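Local coordinates for KLLA0C04147p (Kluyveromyces lactis, PDB 5H2D), which binds ergosterol through its oxysterol-binding-protein-related (ORD) domain and probably transfers sterols between membranes, as in the OSBP family, at residues 83-88 with 102-107; 250-255 with 272-277; 266-271 with 287-292; 276-281 with 314-319. One frame throughout, in Å; residues are numbered along the deposited sequence.

Contact 1 (83-88 with 102-107); sequences ADLLNQ and VAIFTV
One face of the Phe105 ring is covered by Leu86, whose CD1 sits 3.8 Å from the ring centroid and almost on the ring normal, a CH-pi contact. Ala83 CA meets the same ring obliquely at CE1, 3.9 Å away. The consecutive helices 84-90 and 95-108 pack antiparallel here in the ORD domain. The axes of segments 84-88 and 102-107 run at 176° and come within 8.9 Å. Phe105 CG is anti to its backbone N (chi1 168°), which carries the ring across to Ala83 and Leu86. The second branch of Leu86, CD2, lies 3.7 Å from Phe105 CG. An alanine in place of Phe105 would remove the ring and is likely to leave Leu86 CD1 without the ring face it lies on and open a gap between the helices. Trp161 of strand 161-173 also touches Leu86 and Ala83. Leu85 packs beside the root of the ring, its CB 4.1 Å from Phe105 CB. Its CD1 reaches the helix backbone, 3.7 Å from Phe105 CA.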
loop_
_atom_site.group_PDB
_atom_site.type_symbol
_atom_site.label_atom_id
_atom_site.label_comp_id
_atom_site.label_asym_id
_atom_site.label_seq_id
_atom_site.Cartn_x
_atom_site.Cartn_y
_atom_site.Cartn_z
ATOM N N ALA A 83 -9.915 2.295 -3.237
ATOM C CA ALA A 83 -10.503 2.536 -1.928
ATOM C C ALA A 83 -12.005 2.814 -1.983
ATOM O O ALA A 83 -12.651 2.749 -0.931
ATOM C CB ALA A 83 -9.784 3.702 -1.242
ATOM N N ASP A 84 -12.567 3.119 -3.162
ATOM C CA ASP A 84 -14.025 3.211 -3.288
ATOM C C ASP A 84 -14.702 1.966 -2.736
ATOM O O ASP A 84 -15.839 2.034 -2.250
ATOM C CB ASP A 84 -14.431 3.409 -4.755
ATOM C CG ASP A 84 -14.198 4.835 -5.254
ATOM O OD1 ASP A 84 -13.852 5.706 -4.437
ATOM O OD2 ASP A 84 -14.368 5.086 -6.471
ATOM N N LEU A 85 -14.028 0.813 -2.819
ATOM C CA LEU A 85 -14.599 -0.428 -2.300
ATOM C C LEU A 85 -14.938 -0.319 -0.823
ATOM O O LEU A 85 -15.855 -1.003 -0.347
ATOM C CB LEU A 85 -13.638 -1.599 -2.526
ATOM C CG LEU A 85 -13.497 -2.033 -3.979
ATOM C CD1 LEU A 85 -12.300 -2.950 -4.169
ATOM C CD2 LEU A 85 -14.768 -2.724 -4.443
ATOM N N LEU A 86 -14.201 0.513 -0.082
ATOM C CA LEU A 86 -14.413 0.608 1.354
ATOM C C LEU A 86 -15.637 1.451 1.688
ATOM O O LEU A 86 -16.306 1.178 2.690
ATOM C CB LEU A 86 -13.156 1.158 2.030
ATOM C CG LEU A 86 -11.941 0.239 1.865
ATOM C CD1 LEU A 86 -10.775 0.846 2.615
ATOM C CD2 LEU A 86 -12.247 -1.155 2.375
ATOM N N ASN A 87 -15.943 2.460 0.869
ATOM C CA ASN A 87 -17.194 3.195 1.043
ATOM C C ASN A 87 -18.379 2.338 0.646
ATOM O O ASN A 87 -19.430 2.382 1.298
ATOM C CB ASN A 87 -17.163 4.478 0.227
ATOM C CG ASN A 87 -16.197 5.468 0.789
ATOM O OD1 ASN A 87 -16.105 5.622 2.011
ATOM N ND2 ASN A 87 -15.441 6.127 -0.083
ATOM N N GLN A 88 -18.234 1.553 -0.423
ATOM C CA GLN A 88 -19.256 0.562 -0.734
ATOM C C GLN A 88 -19.466 -0.372 0.450
ATOM O O GLN A 88 -20.600 -0.623 0.867
ATOM C CB GLN A 88 -18.869 -0.225 -1.986
ATOM C CG GLN A 88 -18.891 0.578 -3.270
ATOM C CD GLN A 88 -18.733 -0.308 -4.483
ATOM O OE1 GLN A 88 -17.744 -1.016 -4.613
ATOM N NE2 GLN A 88 -19.727 -0.295 -5.365
ATOM N N VAL A 102 -14.488 -5.615 1.980
ATOM C CA VAL A 102 -13.176 -5.412 2.603
ATOM C C VAL A 102 -12.163 -6.383 2.012
ATOM O O VAL A 102 -11.043 -5.996 1.641
ATOM C CB VAL A 102 -13.268 -5.555 4.136
ATOM C CG1 VAL A 102 -11.873 -5.714 4.753
ATOM C CG2 VAL A 102 -13.971 -4.354 4.750
ATOM N N ALA A 103 -12.540 -7.662 1.911
ATOM C CA ALA A 103 -11.632 -8.673 1.380
ATOM C C ALA A 103 -11.226 -8.350 -0.045
ATOM O O ALA A 103 -10.050 -8.455 -0.410
ATOM C CB ALA A 103 -12.289 -10.052 1.430
ATOM N N ILE A 104 -12.200 -8.001 -0.882
ATOM C CA ILE A 104 -11.843 -7.719 -2.264
ATOM C C ILE A 104 -11.006 -6.448 -2.343
ATOM O O ILE A 104 -10.080 -6.367 -3.157
ATOM C CB ILE A 104 -13.107 -7.692 -3.139
ATOM C CG1 ILE A 104 -13.666 -9.119 -3.204
ATOM C CG2 ILE A 104 -12.784 -7.188 -4.540
ATOM C CD1 ILE A 104 -15.061 -9.245 -3.776
ATOM N N PHE A 105 -11.242 -5.476 -1.453
ATOM C CA PHE A 105 -10.298 -4.362 -1.348
ATOM C C PHE A 105 -8.867 -4.848 -1.106
ATOM O O PHE A 105 -7.919 -4.325 -1.710
ATOM C CB PHE A 105 -10.715 -3.396 -0.239
ATOM C CG PHE A 105 -9.647 -2.391 0.106
ATOM C CD1 PHE A 105 -9.432 -1.283 -0.702
ATOM C CD2 PHE A 105 -8.853 -2.561 1.233
ATOM C CE1 PHE A 105 -8.425 -0.359 -0.388
ATOM C CE2 PHE A 105 -7.867 -1.642 1.559
ATOM C CZ PHE A 105 -7.649 -0.540 0.749
ATOM N N THR A 106 -8.674 -5.815 -0.201
ATOM C CA THR A 106 -7.303 -6.254 0.074
ATOM C C THR A 106 -6.668 -6.931 -1.134
ATOM O O THR A 106 -5.437 -6.907 -1.269
ATOM C CB THR A 106 -7.229 -7.199 1.289
ATOM O OG1 THR A 106 -7.721 -8.504 0.951
ATOM C CG2 THR A 106 -8.013 -6.637 2.484
ATOM N N VAL A 107 -7.482 -7.491 -2.029
ATOM C CA VAL A 107 -6.978 -8.147 -3.231
ATOM C C VAL A 107 -6.707 -7.144 -4.341
ATOM O O VAL A 107 -5.830 -7.370 -5.191
ATOM C CB VAL A 107 -7.994 -9.214 -3.682
ATOM C CG1 VAL A 107 -7.624 -9.783 -5.051
ATOM C CG2 VAL A 107 -8.112 -10.315 -2.628
#

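Contact 2 (250-255 with 272-277); sequences SAYEVK and RWNESV
The Tyr252 side chain wedges between Trp273 and Asn274. This lies where the antiparallel strands 253-259 and 265-272 meet the turn into strand 276-281, and Glu275 and Ser276 opposite Arg272 form a classic beta bulge. The Asn274 amide lies flat over one face of the tyrosine ring, with planes 12° apart and ND2 over the ring centre. Asn274 CG reaches Tyr252 CD2 at 3.4 Å. The tyrosine rim in turn presses on the indole: Tyr252 CD2 stands over one face of Trp273, 3.5 Å from CH2, with the two rings oblique to each other. Trp273 CG sits between its backbone N and carbonyl carbon (chi1 50°), which brings the indole back beside Tyr252. Val254 fills the hollow beside the indole edge, its CB 4.1 Å from Trp273 CD1. Just beyond the strand ends, Trp273 N gives a hydrogen bond of 2.9 Å to Tyr252 O. Farther out, the Arg272 chain bends at chi3, and its NH2 makes a weak hydrogen bond of 2.7 Å to Ser250 O, bent to 123° at the hydrogen.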
loop_
_atom_site.group_PDB
_atom_site.type_symbol
_atom_site.label_atom_id
_atom_site.label_comp_id
_atom_site.label_asym_id
_atom_site.label_seq_id
_atom_site.Cartn_x
_atom_site.Cartn_y
_atom_site.Cartn_z
ATOM N N SER A 250 1.349 -19.234 -15.855
ATOM C CA SER A 250 0.701 -17.931 -15.956
ATOM C C SER A 250 -0.734 -17.978 -15.446
ATOM O O SER A 250 -1.681 -17.732 -16.197
ATOM C CB SER A 250 0.723 -17.424 -17.400
ATOM O OG SER A 250 1.979 -16.837 -17.713
ATOM N N ALA A 251 -0.881 -18.298 -14.165
ATOM C CA ALA A 251 -2.164 -18.283 -13.479
ATOM C C ALA A 251 -2.143 -17.170 -12.438
ATOM O O ALA A 251 -1.283 -17.159 -11.548
ATOM C CB ALA A 251 -2.459 -19.634 -12.825
ATOM N N TYR A 252 -3.090 -16.244 -12.550
ATOM C CA TYR A 252 -3.218 -15.101 -11.652
ATOM C C TYR A 252 -4.390 -15.296 -10.697
ATOM O O TYR A 252 -5.087 -14.355 -10.333
ATOM C CB TYR A 252 -3.373 -13.820 -12.465
ATOM C CG TYR A 252 -2.083 -13.381 -13.123
ATOM C CD1 TYR A 252 -1.553 -14.070 -14.210
ATOM C CD2 TYR A 252 -1.389 -12.284 -12.648
ATOM C CE1 TYR A 252 -0.366 -13.666 -14.802
ATOM C CE2 TYR A 252 -0.217 -11.880 -13.227
ATOM C CZ TYR A 252 0.296 -12.566 -14.301
ATOM O OH TYR A 252 1.480 -12.133 -14.863
ATOM N N GLU A 253 -4.618 -16.535 -10.278
ATOM C CA GLU A 253 -5.889 -16.886 -9.666
ATOM C C GLU A 253 -5.952 -16.485 -8.200
ATOM O O GLU A 253 -4.979 -16.619 -7.448
ATOM C CB GLU A 253 -6.139 -18.383 -9.815
ATOM C CG GLU A 253 -6.159 -18.817 -11.269
ATOM C CD GLU A 253 -6.313 -20.310 -11.431
ATOM O OE1 GLU A 253 -6.715 -20.972 -10.449
ATOM O OE2 GLU A 253 -6.025 -20.814 -12.539
ATOM N N VAL A 254 -7.112 -15.978 -7.802
ATOM C CA VAL A 254 -7.400 -15.698 -6.403
ATOM C C VAL A 254 -8.832 -16.138 -6.131
ATOM O O VAL A 254 -9.704 -16.007 -6.995
ATOM C CB VAL A 254 -7.178 -14.208 -6.060
ATOM C CG1 VAL A 254 -8.120 -13.322 -6.862
ATOM C CG2 VAL A 254 -7.305 -13.970 -4.549
ATOM N N LYS A 255 -9.058 -16.708 -4.949
ATOM C CA LYS A 255 -10.381 -17.135 -4.512
ATOM C C LYS A 255 -10.497 -16.868 -3.023
ATOM O O LYS A 255 -9.496 -16.854 -2.307
ATOM C CB LYS A 255 -10.657 -18.634 -4.750
ATOM C CG LYS A 255 -9.882 -19.283 -5.874
ATOM C CD LYS A 255 -10.297 -20.753 -6.034
ATOM C CE LYS A 255 -10.128 -21.532 -4.740
ATOM N NZ LYS A 255 -8.694 -21.722 -4.372
ATOM N N ARG A 272 -9.080 -13.265 -11.335
ATOM C CA ARG A 272 -7.652 -13.129 -11.571
ATOM C C ARG A 272 -7.241 -11.761 -11.051
ATOM O O ARG A 272 -7.837 -10.750 -11.430
ATOM C CB ARG A 272 -7.325 -13.316 -13.054
ATOM C CG ARG A 272 -7.825 -14.665 -13.593
ATOM C CD ARG A 272 -7.218 -15.011 -14.941
ATOM N NE ARG A 272 -5.947 -15.714 -14.792
ATOM C CZ ARG A 272 -4.993 -15.742 -15.716
ATOM N NH1 ARG A 272 -5.157 -15.094 -16.862
ATOM N NH2 ARG A 272 -3.870 -16.409 -15.490
ATOM N N TRP A 273 -6.268 -11.739 -10.145
ATOM C CA TRP A 273 -5.960 -10.481 -9.468
ATOM C C TRP A 273 -5.287 -9.461 -10.376
ATOM O O TRP A 273 -5.077 -8.323 -9.938
ATOM C CB TRP A 273 -5.114 -10.723 -8.202
ATOM C CG TRP A 273 -3.887 -11.598 -8.343
ATOM C CD1 TRP A 273 -3.772 -12.919 -7.994
ATOM C CD2 TRP A 273 -2.602 -11.201 -8.837
ATOM N NE1 TRP A 273 -2.492 -13.368 -8.253
ATOM C CE2 TRP A 273 -1.760 -12.334 -8.778
ATOM C CE3 TRP A 273 -2.082 -9.996 -9.339
ATOM C CZ2 TRP A 273 -0.435 -12.303 -9.198
ATOM C CZ3 TRP A 273 -0.762 -9.967 -9.752
ATOM C CH2 TRP A 273 0.047 -11.116 -9.680
ATOM N N ASN A 274 -4.968 -9.807 -11.623
ATOM C CA ASN A 274 -4.546 -8.807 -12.593
ATOM C C ASN A 274 -5.684 -8.354 -13.505
ATOM O O ASN A 274 -5.434 -7.604 -14.452
ATOM C CB ASN A 274 -3.376 -9.335 -13.433
ATOM C CG ASN A 274 -3.761 -10.494 -14.310
ATOM O OD1 ASN A 274 -4.671 -11.264 -13.986
ATOM N ND2 ASN A 274 -3.062 -10.639 -15.432
ATOM N N GLU A 275 -6.929 -8.755 -13.221
ATOM C CA GLU A 275 -8.023 -8.486 -14.148
ATOM C C GLU A 275 -9.343 -8.138 -13.464
ATOM O O GLU A 275 -9.820 -7.012 -13.594
ATOM C CB GLU A 275 -8.227 -9.681 -15.079
ATOM C CG GLU A 275 -9.245 -9.429 -16.179
ATOM C CD GLU A 275 -9.332 -10.581 -17.169
ATOM O OE1 GLU A 275 -8.744 -11.655 -16.897
ATOM O OE2 GLU A 275 -9.992 -10.410 -18.218
ATOM N N SER A 276 -9.961 -9.080 -12.757
ATOM C CA SER A 276 -11.279 -8.793 -12.199
ATOM C C SER A 276 -11.635 -9.855 -11.173
ATOM O O SER A 276 -11.113 -10.974 -11.204
ATOM C CB SER A 276 -12.354 -8.735 -13.290
ATOM O OG SER A 276 -12.507 -9.995 -13.920
ATOM N N VAL A 277 -12.541 -9.489 -10.267
ATOM C CA VAL A 277 -13.038 -10.393 -9.239
ATOM C C VAL A 277 -14.559 -10.298 -9.183
ATOM O O VAL A 277 -15.117 -9.196 -9.196
ATOM C CB VAL A 277 -12.437 -10.084 -7.858
ATOM C CG1 VAL A 277 -13.210 -10.828 -6.778
ATOM C CG2 VAL A 277 -10.962 -10.482 -7.839
#

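Contact 3 (266-271 with 287-292); sequences EWIFGG and SLEEMQ
Ile268 points from strand 265-272 of the ORD domain into the passing chain of 287-292, a loop between strands 276-281 and 314-319. The loop lies on the side away from helix 95-108, which Trp267 and Phe269 face. Ile268 CG1 sits between the backbone N and the carbonyl carbon (chi1 54°), and the branch then extends to CD1. That methyl meets Glu290 C and Met291 N, both at 3.7 Å. The other branch, CG2, touches Glu289 O at 3.6 Å. Glu289 is extended beyond CG, and its OE1 comes alongside Ile268 CD1 at 3.8 Å. A bend at chi2 (81°) lays the Met291 chain along the strand, with SD 3.9 Å from Ile268 CG1. Gly270 has no side chain, and Met291 packs close to the backbone there, its CB 3.4 Å from Phe269 O. An alanine at Ile268 would probably leave a gap against Glu289 O and the Glu290-Met291 backbone. Glu289 N bonds to Ser287 OG in an ST turn. Lys265 NZ hydrogen-bonds Ser287 O and Glu289 O, holding the loop by its carbonyls, while Ile268 packs largely on polar backbone without bonding to it.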
loop_
_atom_site.group_PDB
_atom_site.type_symbol
_atom_site.label_atom_id
_atom_site.label_comp_id
_atom_site.label_asym_id
_atom_site.label_seq_id
_atom_site.Cartn_x
_atom_site.Cartn_y
_atom_site.Cartn_z
ATOM N N GLU A 266 -21.119 -17.586 3.795
ATOM C CA GLU A 266 -22.089 -16.616 3.307
ATOM C C GLU A 266 -21.809 -16.138 1.897
ATOM O O GLU A 266 -22.750 -15.850 1.153
ATOM C CB GLU A 266 -22.138 -15.393 4.235
ATOM C CG GLU A 266 -22.611 -15.694 5.658
ATOM C CD GLU A 266 -24.069 -15.326 5.874
ATOM O OE1 GLU A 266 -24.796 -15.130 4.870
ATOM O OE2 GLU A 266 -24.483 -15.204 7.049
ATOM N N TRP A 267 -20.536 -16.032 1.520
ATOM C CA TRP A 267 -20.144 -15.510 0.219
ATOM C C TRP A 267 -18.878 -16.220 -0.230
ATOM O O TRP A 267 -18.058 -16.634 0.594
ATOM C CB TRP A 267 -19.879 -13.993 0.260
ATOM C CG TRP A 267 -20.956 -13.159 0.883
ATOM C CD1 TRP A 267 -21.080 -12.826 2.205
ATOM C CD2 TRP A 267 -22.043 -12.519 0.205
ATOM N NE1 TRP A 267 -22.181 -12.027 2.389
ATOM C CE2 TRP A 267 -22.794 -11.827 1.180
ATOM C CE3 TRP A 267 -22.453 -12.465 -1.126
ATOM C CZ2 TRP A 267 -23.934 -11.094 0.862
ATOM C CZ3 TRP A 267 -23.581 -11.732 -1.444
ATOM C CH2 TRP A 267 -24.308 -11.053 -0.453
ATOM N N ILE A 268 -18.735 -16.377 -1.547
ATOM C CA ILE A 268 -17.469 -16.772 -2.150
ATOM C C ILE A 268 -17.150 -15.747 -3.227
ATOM O O ILE A 268 -18.028 -15.046 -3.730
ATOM C CB ILE A 268 -17.490 -18.196 -2.750
ATOM C CG1 ILE A 268 -18.656 -18.341 -3.737
ATOM C CG2 ILE A 268 -17.521 -19.248 -1.636
ATOM C CD1 ILE A 268 -18.718 -19.693 -4.431
ATOM N N PHE A 269 -15.868 -15.650 -3.562
ATOM C CA PHE A 269 -15.447 -14.746 -4.621
ATOM C C PHE A 269 -14.202 -15.317 -5.273
ATOM O O PHE A 269 -13.525 -16.188 -4.717
ATOM C CB PHE A 269 -15.210 -13.321 -4.098
ATOM C CG PHE A 269 -14.028 -13.184 -3.165
ATOM C CD1 PHE A 269 -12.749 -12.973 -3.665
ATOM C CD2 PHE A 269 -14.208 -13.221 -1.790
ATOM C CE1 PHE A 269 -11.667 -12.830 -2.803
ATOM C CE2 PHE A 269 -13.130 -13.076 -0.936
ATOM C CZ PHE A 269 -11.865 -12.879 -1.444
ATOM N N GLY A 270 -13.913 -14.829 -6.468
ATOM C CA GLY A 270 -12.765 -15.335 -7.195
ATOM C C GLY A 270 -12.592 -14.596 -8.499
ATOM O O GLY A 270 -13.494 -13.900 -8.975
ATOM N N GLY A 271 -11.404 -14.759 -9.065
ATOM C CA GLY A 271 -11.072 -14.133 -10.325
ATOM C C GLY A 271 -9.572 -14.195 -10.534
ATOM O O GLY A 271 -8.891 -15.058 -9.991
ATOM N N SER A 287 -22.165 -25.394 2.591
ATOM C CA SER A 287 -21.676 -25.739 1.265
ATOM C C SER A 287 -20.155 -25.717 1.228
ATOM O O SER A 287 -19.512 -24.837 1.808
ATOM C CB SER A 287 -22.235 -24.769 0.224
ATOM O OG SER A 287 -21.662 -25.015 -1.051
ATOM N N LEU A 288 -19.580 -26.701 0.543
ATOM C CA LEU A 288 -18.153 -26.728 0.265
ATOM C C LEU A 288 -17.793 -25.956 -0.998
ATOM O O LEU A 288 -16.613 -25.894 -1.353
ATOM C CB LEU A 288 -17.662 -28.178 0.144
ATOM C CG LEU A 288 -18.223 -29.055 -0.985
ATOM C CD1 LEU A 288 -17.655 -28.666 -2.353
ATOM C CD2 LEU A 288 -17.970 -30.529 -0.703
ATOM N N GLU A 289 -18.774 -25.364 -1.675
ATOM C CA GLU A 289 -18.519 -24.740 -2.966
ATOM C C GLU A 289 -17.536 -23.586 -2.840
ATOM O O GLU A 289 -17.597 -22.792 -1.895
ATOM C CB GLU A 289 -19.818 -24.229 -3.585
ATOM C CG GLU A 289 -19.634 -23.684 -4.995
ATOM C CD GLU A 289 -20.771 -22.784 -5.429
ATOM O OE1 GLU A 289 -20.664 -22.173 -6.517
ATOM O OE2 GLU A 289 -21.769 -22.680 -4.681
ATOM N N GLU A 290 -16.631 -23.493 -3.812
ATOM C CA GLU A 290 -15.726 -22.364 -3.962
ATOM C C GLU A 290 -15.876 -21.806 -5.370
ATOM O O GLU A 290 -16.470 -22.431 -6.251
ATOM C CB GLU A 290 -14.275 -22.770 -3.675
ATOM C CG GLU A 290 -14.065 -23.193 -2.232
ATOM C CD GLU A 290 -12.759 -23.920 -2.020
ATOM O OE1 GLU A 290 -11.905 -23.879 -2.932
ATOM O OE2 GLU A 290 -12.592 -24.537 -0.945
ATOM N N MET A 291 -15.338 -20.608 -5.578
ATOM C CA MET A 291 -15.574 -19.903 -6.829
ATOM C C MET A 291 -14.901 -20.627 -7.986
ATOM O O MET A 291 -13.699 -20.911 -7.942
ATOM C CB MET A 291 -15.062 -18.468 -6.741
ATOM C CG MET A 291 -15.730 -17.517 -7.708
ATOM S SD MET A 291 -17.327 -16.953 -7.099
ATOM C CE MET A 291 -17.859 -15.897 -8.442
ATOM N N GLN A 292 -15.690 -20.935 -9.014
ATOM C CA GLN A 292 -15.162 -21.441 -10.275
ATOM C C GLN A 292 -14.508 -20.296 -11.038
ATOM O O GLN A 292 -15.144 -19.266 -11.285
ATOM C CB GLN A 292 -16.288 -22.056 -11.103
ATOM C CG GLN A 292 -16.058 -23.486 -11.553
ATOM C CD GLN A 292 -17.042 -23.912 -12.633
ATOM O OE1 GLN A 292 -17.939 -24.723 -12.391
ATOM N NE2 GLN A 292 -16.880 -23.360 -13.832
#

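Contact 4 (276-281 with 314-319); sequences SVSAKK and RFNVWH
Phe315 lies against Ala279. From CB the chain leads to CG, which is set between the backbone N and the carbonyl carbon (chi1 53°), a setting that turns the ring back over the neighbouring strand. CG is 3.9 Å from Ala279 O. That oxygen stands over one ring face, near both CD1 and CE1, and is 3.3 Å from Phe315 CD1. CE1 also meets Lys280 CA obliquely. CE2 and CZ both meet Ala279 CB, CZ at 3.8 Å, in an off-centre CH-pi contact. Strands 276-281 and 314-319 are antiparallel neighbours in the barrel of the OSBP-related fold. Ala279 and Phe315 form a hydrogen-bonded pair, with Phe315 N to Ala279 O and Ala279 N to Phe315 O both 2.9 Å. Val317 and Trp318 both face Val277, a classic beta bulge that shifts the register by one. On the face bearing Ser278 and Asn316, Ser278 OG donates to Asn316 OD1 at 2.9 Å, in the carbonyl plane. Asn316 ND2 has a second partner, a hydrogen bond with Ser305 OG. Further along, Lys280 CE packs on Arg314 CG at 3.4 Å, while Lys280 NZ bonds to Gly312 O. Trp318 CE3 lies 3.9 Å from Val277 CG2, on the other face from Ser278.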
loop_
_atom_site.group_PDB
_atom_site.type_symbol
_atom_site.label_atom_id
_atom_site.label_comp_id
_atom_site.label_asym_id
_atom_site.label_seq_id
_atom_site.Cartn_x
_atom_site.Cartn_y
_atom_site.Cartn_z
ATOM N N SER A 276 -9.961 -9.080 -12.757
ATOM C CA SER A 276 -11.279 -8.793 -12.199
ATOM C C SER A 276 -11.635 -9.855 -11.173
ATOM O O SER A 276 -11.113 -10.974 -11.204
ATOM C CB SER A 276 -12.354 -8.735 -13.290
ATOM O OG SER A 276 -12.507 -9.995 -13.920
ATOM N N VAL A 277 -12.541 -9.489 -10.267
ATOM C CA VAL A 277 -13.038 -10.393 -9.239
ATOM C C VAL A 277 -14.559 -10.298 -9.183
ATOM O O VAL A 277 -15.117 -9.196 -9.196
ATOM C CB VAL A 277 -12.437 -10.084 -7.858
ATOM C CG1 VAL A 277 -13.210 -10.828 -6.778
ATOM C CG2 VAL A 277 -10.962 -10.482 -7.839
ATOM N N SER A 278 -15.215 -11.451 -9.116
ATOM C CA SER A 278 -16.664 -11.569 -9.022
ATOM C C SER A 278 -17.007 -12.360 -7.768
ATOM O O SER A 278 -16.151 -13.004 -7.162
ATOM C CB SER A 278 -17.239 -12.261 -10.266
ATOM O OG SER A 278 -17.007 -11.482 -11.429
ATOM N N ALA A 279 -18.281 -12.326 -7.378
ATOM C CA ALA A 279 -18.678 -12.974 -6.137
ATOM C C ALA A 279 -20.098 -13.496 -6.283
ATOM O O ALA A 279 -20.816 -13.147 -7.221
ATOM C CB ALA A 279 -18.587 -12.019 -4.940
ATOM N N LYS A 280 -20.500 -14.322 -5.325
ATOM C CA LYS A 280 -21.873 -14.800 -5.276
ATOM C C LYS A 280 -22.246 -15.129 -3.840
ATOM O O LYS A 280 -21.391 -15.470 -3.015
ATOM C CB LYS A 280 -22.067 -16.031 -6.169
ATOM C CG LYS A 280 -21.475 -17.297 -5.606
ATOM C CD LYS A 280 -20.959 -18.191 -6.728
ATOM C CE LYS A 280 -21.933 -18.230 -7.882
ATOM N NZ LYS A 280 -23.292 -18.648 -7.421
ATOM N N LYS A 281 -23.536 -15.002 -3.546
ATOM C CA LYS A 281 -24.053 -15.439 -2.263
ATOM C C LYS A 281 -24.084 -16.957 -2.216
ATOM O O LYS A 281 -24.495 -17.616 -3.177
ATOM C CB LYS A 281 -25.461 -14.884 -2.035
ATOM C CG LYS A 281 -26.021 -15.150 -0.634
ATOM C CD LYS A 281 -25.527 -14.091 0.357
ATOM C CE LYS A 281 -25.931 -14.399 1.805
ATOM N NZ LYS A 281 -25.467 -15.732 2.270
ATOM N N ARG A 314 -24.096 -14.541 -9.805
ATOM C CA ARG A 314 -22.800 -13.882 -9.698
ATOM C C ARG A 314 -22.917 -12.391 -9.984
ATOM O O ARG A 314 -23.735 -11.952 -10.796
ATOM C CB ARG A 314 -21.791 -14.512 -10.661
ATOM C CG ARG A 314 -21.412 -15.939 -10.312
ATOM C CD ARG A 314 -20.097 -16.347 -10.969
ATOM N NE ARG A 314 -20.141 -16.238 -12.426
ATOM C CZ ARG A 314 -19.630 -15.223 -13.118
ATOM N NH1 ARG A 314 -19.716 -15.212 -14.442
ATOM N NH2 ARG A 314 -19.028 -14.221 -12.490
ATOM N N PHE A 315 -22.073 -11.605 -9.313
ATOM C CA PHE A 315 -22.013 -10.175 -9.571
ATOM C C PHE A 315 -20.561 -9.721 -9.558
ATOM O O PHE A 315 -19.748 -10.249 -8.794
ATOM C CB PHE A 315 -22.829 -9.373 -8.548
ATOM C CG PHE A 315 -22.486 -9.672 -7.114
ATOM C CD1 PHE A 315 -23.032 -10.776 -6.471
ATOM C CD2 PHE A 315 -21.642 -8.837 -6.400
ATOM C CE1 PHE A 315 -22.735 -11.055 -5.149
ATOM C CE2 PHE A 315 -21.339 -9.107 -5.075
ATOM C CZ PHE A 315 -21.881 -10.218 -4.446
ATOM N N ASN A 316 -20.248 -8.760 -10.424
ATOM C CA ASN A 316 -18.911 -8.181 -10.462
ATOM C C ASN A 316 -18.693 -7.280 -9.256
ATOM O O ASN A 316 -19.600 -6.565 -8.819
ATOM C CB ASN A 316 -18.717 -7.389 -11.753
ATOM C CG ASN A 316 -18.764 -8.269 -12.984
ATOM O OD1 ASN A 316 -18.346 -9.424 -12.944
ATOM N ND2 ASN A 316 -19.283 -7.729 -14.086
ATOM N N VAL A 317 -17.478 -7.318 -8.707
ATOM C CA VAL A 317 -17.114 -6.494 -7.566
ATOM C C VAL A 317 -15.953 -5.566 -7.887
ATOM O O VAL A 317 -15.959 -4.397 -7.482
ATOM C CB VAL A 317 -16.788 -7.358 -6.326
ATOM C CG1 VAL A 317 -18.016 -8.148 -5.883
ATOM C CG2 VAL A 317 -15.636 -8.293 -6.615
ATOM N N TRP A 318 -14.951 -6.056 -8.618
ATOM C CA TRP A 318 -13.757 -5.266 -8.895
ATOM C C TRP A 318 -13.215 -5.578 -10.284
ATOM O O TRP A 318 -13.208 -6.736 -10.710
ATOM C CB TRP A 318 -12.676 -5.532 -7.832
ATOM C CG TRP A 318 -11.356 -4.959 -8.222
ATOM C CD1 TRP A 318 -10.955 -3.659 -8.090
ATOM C CD2 TRP A 318 -10.278 -5.652 -8.858
ATOM N NE1 TRP A 318 -9.691 -3.501 -8.606
ATOM C CE2 TRP A 318 -9.250 -4.711 -9.078
ATOM C CE3 TRP A 318 -10.080 -6.974 -9.260
ATOM C CZ2 TRP A 318 -8.036 -5.055 -9.671
ATOM C CZ3 TRP A 318 -8.871 -7.318 -9.854
ATOM C CH2 TRP A 318 -7.870 -6.356 -10.057
ATOM N N HIS A 319 -12.751 -4.541 -10.983
ATOM C CA HIS A 319 -12.042 -4.715 -12.243
ATOM C C HIS A 319 -10.862 -3.757 -12.289
ATOM O O HIS A 319 -10.957 -2.629 -11.798
ATOM C CB HIS A 319 -12.956 -4.459 -13.452
ATOM C CG HIS A 319 -12.387 -4.936 -14.752
ATOM N ND1 HIS A 319 -11.335 -4.302 -15.384
ATOM C CD2 HIS A 319 -12.722 -5.986 -15.539
ATOM C CE1 HIS A 319 -11.049 -4.941 -16.505
ATOM N NE2 HIS A 319 -11.872 -5.969 -16.621
#

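Contact 1 is buried and wholly apolar, a helix pair whose Ile104 reaches Val277 of contacts 2 and 4 and Trp318 of contact 4. Contact 3 is also mostly buried, but it sets a loop on a strand by van der Waals packing on backbone, without cross-bonds. Contacts 2 and 4 are partly exposed and add polar bonds. They share Ser276 and Val277, so strand 276-281 belongs to both. Strand 265-272, used in contact 3, lies between strands 253-259 and 276-281: Val254 O probably bonds to Gly271 N, and Glu266 forms a salt bridge with Lys281. Helix 95-108 packs on these strands, with Ala103 and Ile104 against Phe269. The side chains of Phe105 and Trp273 each lie about 9 Å from ergosterol.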